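Local coordinates for protein amine Dehydrogenase (Pseudomonas putida, PDB 1JMX) that probably takes part in the oxidative deamination of primary amines, as the beta-propeller subunit of a heme-containing quinohemoprotein amine dehydrogenase, at residues D266-A278 with D281-L293. Sequence-based numbering, arbitrary orientation.
Sequences DPNQIYGVLNRLA and DLKQRKLIKAANL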
# COMPACT_ATOMS: atom_id res chain seq x y z
N ASP B 266 29.71 19.92 -20.30
CA ASP B 266 30.11 20.75 -19.17
C ASP B 266 29.81 19.91 -17.93
O ASP B 266 28.65 19.73 -17.54
CB ASP B 266 29.36 22.08 -19.13
CG ASP B 266 29.81 22.98 -17.96
OD1 ASP B 266 29.18 24.03 -17.75
OD2 ASP B 266 30.78 22.65 -17.25
N PRO B 267 30.87 19.35 -17.32
CA PRO B 267 30.82 18.51 -16.13
C PRO B 267 30.38 19.24 -14.87
O PRO B 267 30.06 18.62 -13.86
CB PRO B 267 32.25 18.01 -16.00
CG PRO B 267 33.04 19.16 -16.52
CD PRO B 267 32.26 19.52 -17.77
N ASN B 268 30.40 20.57 -14.90
CA ASN B 268 29.99 21.34 -13.74
C ASN B 268 28.46 21.41 -13.67
O ASN B 268 27.89 21.96 -12.72
CB ASN B 268 30.60 22.73 -13.78
CG ASN B 268 30.18 23.58 -12.60
OD1 ASN B 268 30.64 23.38 -11.48
ND2 ASN B 268 29.25 24.51 -12.84
N GLN B 269 27.80 20.86 -14.67
CA GLN B 269 26.35 20.88 -14.70
C GLN B 269 25.84 19.46 -14.56
O GLN B 269 26.27 18.56 -15.27
CB GLN B 269 25.85 21.46 -16.02
CG GLN B 269 26.31 22.87 -16.30
CD GLN B 269 25.77 23.39 -17.62
OE1 GLN B 269 25.55 22.61 -18.56
NE2 GLN B 269 25.54 24.70 -17.70
N ILE B 270 24.95 19.27 -13.59
CA ILE B 270 24.32 17.98 -13.35
C ILE B 270 22.81 18.13 -13.57
O ILE B 270 22.20 19.11 -13.14
CB ILE B 270 24.63 17.44 -11.93
CG1 ILE B 270 24.12 16.00 -11.81
CG2 ILE B 270 24.01 18.35 -10.87
CD1 ILE B 270 24.49 15.33 -10.53
N TYR B 271 22.24 17.18 -14.31
CA TYR B 271 20.82 17.17 -14.63
C TYR B 271 20.10 16.02 -13.95
O TYR B 271 20.43 14.86 -14.19
CB TYR B 271 20.63 17.03 -16.14
CG TYR B 271 21.22 18.14 -16.97
CD1 TYR B 271 20.42 18.91 -17.81
CD2 TYR B 271 22.60 18.39 -16.97
CE1 TYR B 271 20.96 19.90 -18.62
CE2 TYR B 271 23.15 19.38 -17.77
CZ TYR B 271 22.32 20.13 -18.60
OH TYR B 271 22.86 21.11 -19.42
N GLY B 272 19.11 16.34 -13.12
CA GLY B 272 18.33 15.32 -12.43
C GLY B 272 16.91 15.29 -12.97
O GLY B 272 16.45 16.30 -13.52
N VAL B 273 16.19 14.18 -12.80
CA VAL B 273 14.82 14.09 -13.32
C VAL B 273 13.86 13.16 -12.56
O VAL B 273 14.28 12.21 -11.91
CB VAL B 273 14.84 13.64 -14.83
CG1 VAL B 273 15.24 12.18 -14.95
CG2 VAL B 273 13.48 13.88 -15.50
N LEU B 274 12.58 13.51 -12.63
CA LEU B 274 11.47 12.75 -12.05
C LEU B 274 10.20 13.45 -12.54
O LEU B 274 9.71 13.13 -13.62
CB LEU B 274 11.52 12.66 -10.52
CG LEU B 274 10.74 11.53 -9.83
CD1 LEU B 274 9.31 11.90 -9.55
CD2 LEU B 274 10.79 10.26 -10.66
N ASN B 275 9.72 14.44 -11.79
CA ASN B 275 8.52 15.19 -12.19
C ASN B 275 8.92 16.46 -12.95
O ASN B 275 8.17 16.96 -13.78
CB ASN B 275 7.63 15.49 -10.99
CG ASN B 275 6.86 14.26 -10.53
OD1 ASN B 275 6.70 13.30 -11.28
ND2 ASN B 275 6.37 14.29 -9.29
N ARG B 276 10.11 16.96 -12.65
CA ARG B 276 10.68 18.12 -13.33
C ARG B 276 12.10 17.74 -13.74
O ARG B 276 12.69 16.83 -13.16
CB ARG B 276 10.78 19.34 -12.40
CG ARG B 276 9.49 20.11 -12.17
CD ARG B 276 9.79 21.55 -11.79
NE ARG B 276 10.83 21.65 -10.77
CZ ARG B 276 11.33 22.79 -10.31
NH1 ARG B 276 10.89 23.95 -10.77
NH2 ARG B 276 12.30 22.77 -9.41
N LEU B 277 12.62 18.40 -14.76
CA LEU B 277 13.98 18.16 -15.20
C LEU B 277 14.74 19.37 -14.65
O LEU B 277 14.45 20.49 -15.03
CB LEU B 277 14.06 18.15 -16.73
CG LEU B 277 15.16 17.37 -17.47
CD1 LEU B 277 15.26 17.91 -18.90
CD2 LEU B 277 16.51 17.50 -16.80
N ALA B 278 15.67 19.15 -13.72
CA ALA B 278 16.41 20.26 -13.15
C ALA B 278 17.87 20.29 -13.60
O ALA B 278 18.51 19.25 -13.77
CB ALA B 278 16.32 20.24 -11.64
N ASP B 281 24.17 23.74 -10.90
CA ASP B 281 25.55 24.19 -10.98
C ASP B 281 26.21 23.50 -9.79
O ASP B 281 25.87 23.80 -8.65
CB ASP B 281 25.60 25.70 -10.81
CG ASP B 281 26.97 26.27 -11.09
OD1 ASP B 281 27.95 25.83 -10.46
OD2 ASP B 281 27.06 27.17 -11.95
N LEU B 282 27.08 22.53 -10.06
CA LEU B 282 27.76 21.78 -8.99
C LEU B 282 28.60 22.67 -8.08
O LEU B 282 28.54 22.55 -6.85
CB LEU B 282 28.68 20.70 -9.56
CG LEU B 282 28.22 19.29 -9.93
CD1 LEU B 282 27.57 18.60 -8.74
CD2 LEU B 282 27.29 19.36 -11.09
N LYS B 283 29.43 23.51 -8.69
CA LYS B 283 30.32 24.41 -7.96
C LYS B 283 29.50 25.30 -7.01
O LYS B 283 29.71 25.28 -5.79
CB LYS B 283 31.13 25.27 -8.95
CG LYS B 283 32.16 26.20 -8.32
CD LYS B 283 32.87 27.09 -9.36
CE LYS B 283 32.18 28.45 -9.60
NZ LYS B 283 32.35 29.43 -8.47
N GLN B 284 28.53 26.00 -7.58
CA GLN B 284 27.68 26.92 -6.82
C GLN B 284 26.58 26.26 -6.00
O GLN B 284 25.95 26.94 -5.18
CB GLN B 284 27.07 27.97 -7.74
CG GLN B 284 28.10 28.84 -8.45
CD GLN B 284 27.51 30.12 -9.02
OE1 GLN B 284 27.61 31.20 -8.42
NE2 GLN B 284 26.87 30.01 -10.19
N ARG B 285 26.35 24.96 -6.20
CA ARG B 285 25.31 24.23 -5.48
C ARG B 285 23.98 24.95 -5.68
O ARG B 285 23.13 25.01 -4.79
CB ARG B 285 25.62 24.18 -3.99
CG ARG B 285 26.81 23.34 -3.58
CD ARG B 285 26.75 23.19 -2.07
NE ARG B 285 27.82 22.40 -1.49
CZ ARG B 285 27.72 21.78 -0.31
NH1 ARG B 285 26.58 21.86 0.40
NH2 ARG B 285 28.75 21.12 0.19
N LYS B 286 23.81 25.47 -6.90
CA LYS B 286 22.64 26.26 -7.27
C LYS B 286 21.87 25.72 -8.46
O LYS B 286 22.46 25.29 -9.46
CB LYS B 286 23.13 27.68 -7.59
CG LYS B 286 22.05 28.66 -8.05
CD LYS B 286 22.65 29.79 -8.90
CE LYS B 286 22.69 29.43 -10.40
NZ LYS B 286 23.46 28.17 -10.70
N LEU B 287 20.55 25.79 -8.37
CA LEU B 287 19.69 25.37 -9.46
C LEU B 287 19.78 26.49 -10.49
O LEU B 287 19.59 27.65 -10.15
CB LEU B 287 18.25 25.24 -8.98
CG LEU B 287 17.15 25.08 -10.04
CD1 LEU B 287 17.20 23.68 -10.64
CD2 LEU B 287 15.78 25.34 -9.42
N ILE B 288 20.14 26.16 -11.73
CA ILE B 288 20.21 27.18 -12.76
C ILE B 288 18.88 27.23 -13.54
O ILE B 288 18.40 28.32 -13.87
CB ILE B 288 21.46 27.04 -13.71
CG1 ILE B 288 21.07 26.56 -15.10
CG2 ILE B 288 22.53 26.14 -13.11
CD1 ILE B 288 20.90 27.69 -16.11
N LYS B 289 18.26 26.08 -13.77
CA LYS B 289 16.99 26.02 -14.50
C LYS B 289 16.25 24.69 -14.36
O LYS B 289 16.85 23.64 -14.25
CB LYS B 289 17.23 26.31 -15.98
CG LYS B 289 15.96 26.54 -16.78
CD LYS B 289 16.33 27.07 -18.16
CE LYS B 289 15.10 27.38 -19.00
NZ LYS B 289 15.52 27.89 -20.34
N ALA B 290 14.92 24.77 -14.40
CA ALA B 290 14.07 23.59 -14.30
C ALA B 290 13.03 23.66 -15.41
O ALA B 290 12.63 24.75 -15.83
CB ALA B 290 13.40 23.55 -12.93
N ALA B 291 12.66 22.51 -15.93
CA ALA B 291 11.66 22.44 -16.99
C ALA B 291 10.55 21.49 -16.59
O ALA B 291 10.80 20.47 -15.92
CB ALA B 291 12.31 21.98 -18.30
N ASN B 292 9.31 21.84 -16.94
CA ASN B 292 8.15 21.00 -16.65
C ASN B 292 8.04 19.92 -17.72
O ASN B 292 8.32 20.17 -18.89
CB ASN B 292 6.87 21.83 -16.60
CG ASN B 292 6.86 22.81 -15.45
OD1 ASN B 292 7.39 22.53 -14.37
ND2 ASN B 292 6.28 23.98 -15.68
N LEU B 293 7.65 18.72 -17.30
CA LEU B 293 7.54 17.58 -18.20
C LEU B 293 6.09 17.25 -18.56
O LEU B 293 5.16 17.68 -17.88
CB LEU B 293 8.19 16.36 -17.55
CG LEU B 293 9.61 16.57 -17.02
CD1 LEU B 293 10.05 15.40 -16.20
CD2 LEU B 293 10.55 16.78 -18.19
O HOH W 1 6.49 18.98 -14.65
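Asp281 OD1 is gripped from both faces of its carboxylate: Asn268 ND2 comes down on one side at 3.0 Å, and the backbone N of Gln284 closes an Asx motif from the other. OD1 lies close to the Asn268 amide plane, while ND2 stands well above the carboxylate plane, the two planes 78° apart. In Asn268, chi1 of 179° carries the amide toward 281-284, and chi2 of 74° turns OD1 to accept from Lys283 N, 3.0 Å away; its main-chain O takes Leu282 N in a nearly straight bond of 2.8 Å. Replacing Asn268 with alanine removes both side-chain bonds and would probably leave Lys283 N and one face of the Asp281 carboxylate without their mates. The Leu282 side chain crosses that of Ile270 at about a right angle, with its CD2 tight against Ile270 CB at 3.4 Å.

At the far end Leu277 and Ala291 exchange two backbone hydrogen bonds, as an antiparallel hydrogen-bonded pair. Ala290 CB sits 3.3 Å above the plane of the Arg276 guanidinium, over its centre, and Arg276 NH2 goes on to a salt bridge with Glu255. Leu293 CD1 rests against Val273 CG2 and the carbonyl oxygens of Leu274 and Asn275, and a water links Asn275 O to Leu293 N. The result is the outer part of a four-stranded antiparallel propeller blade, its edge hairpin of 276-281 and 286-292 tied back to the turn before 269-274.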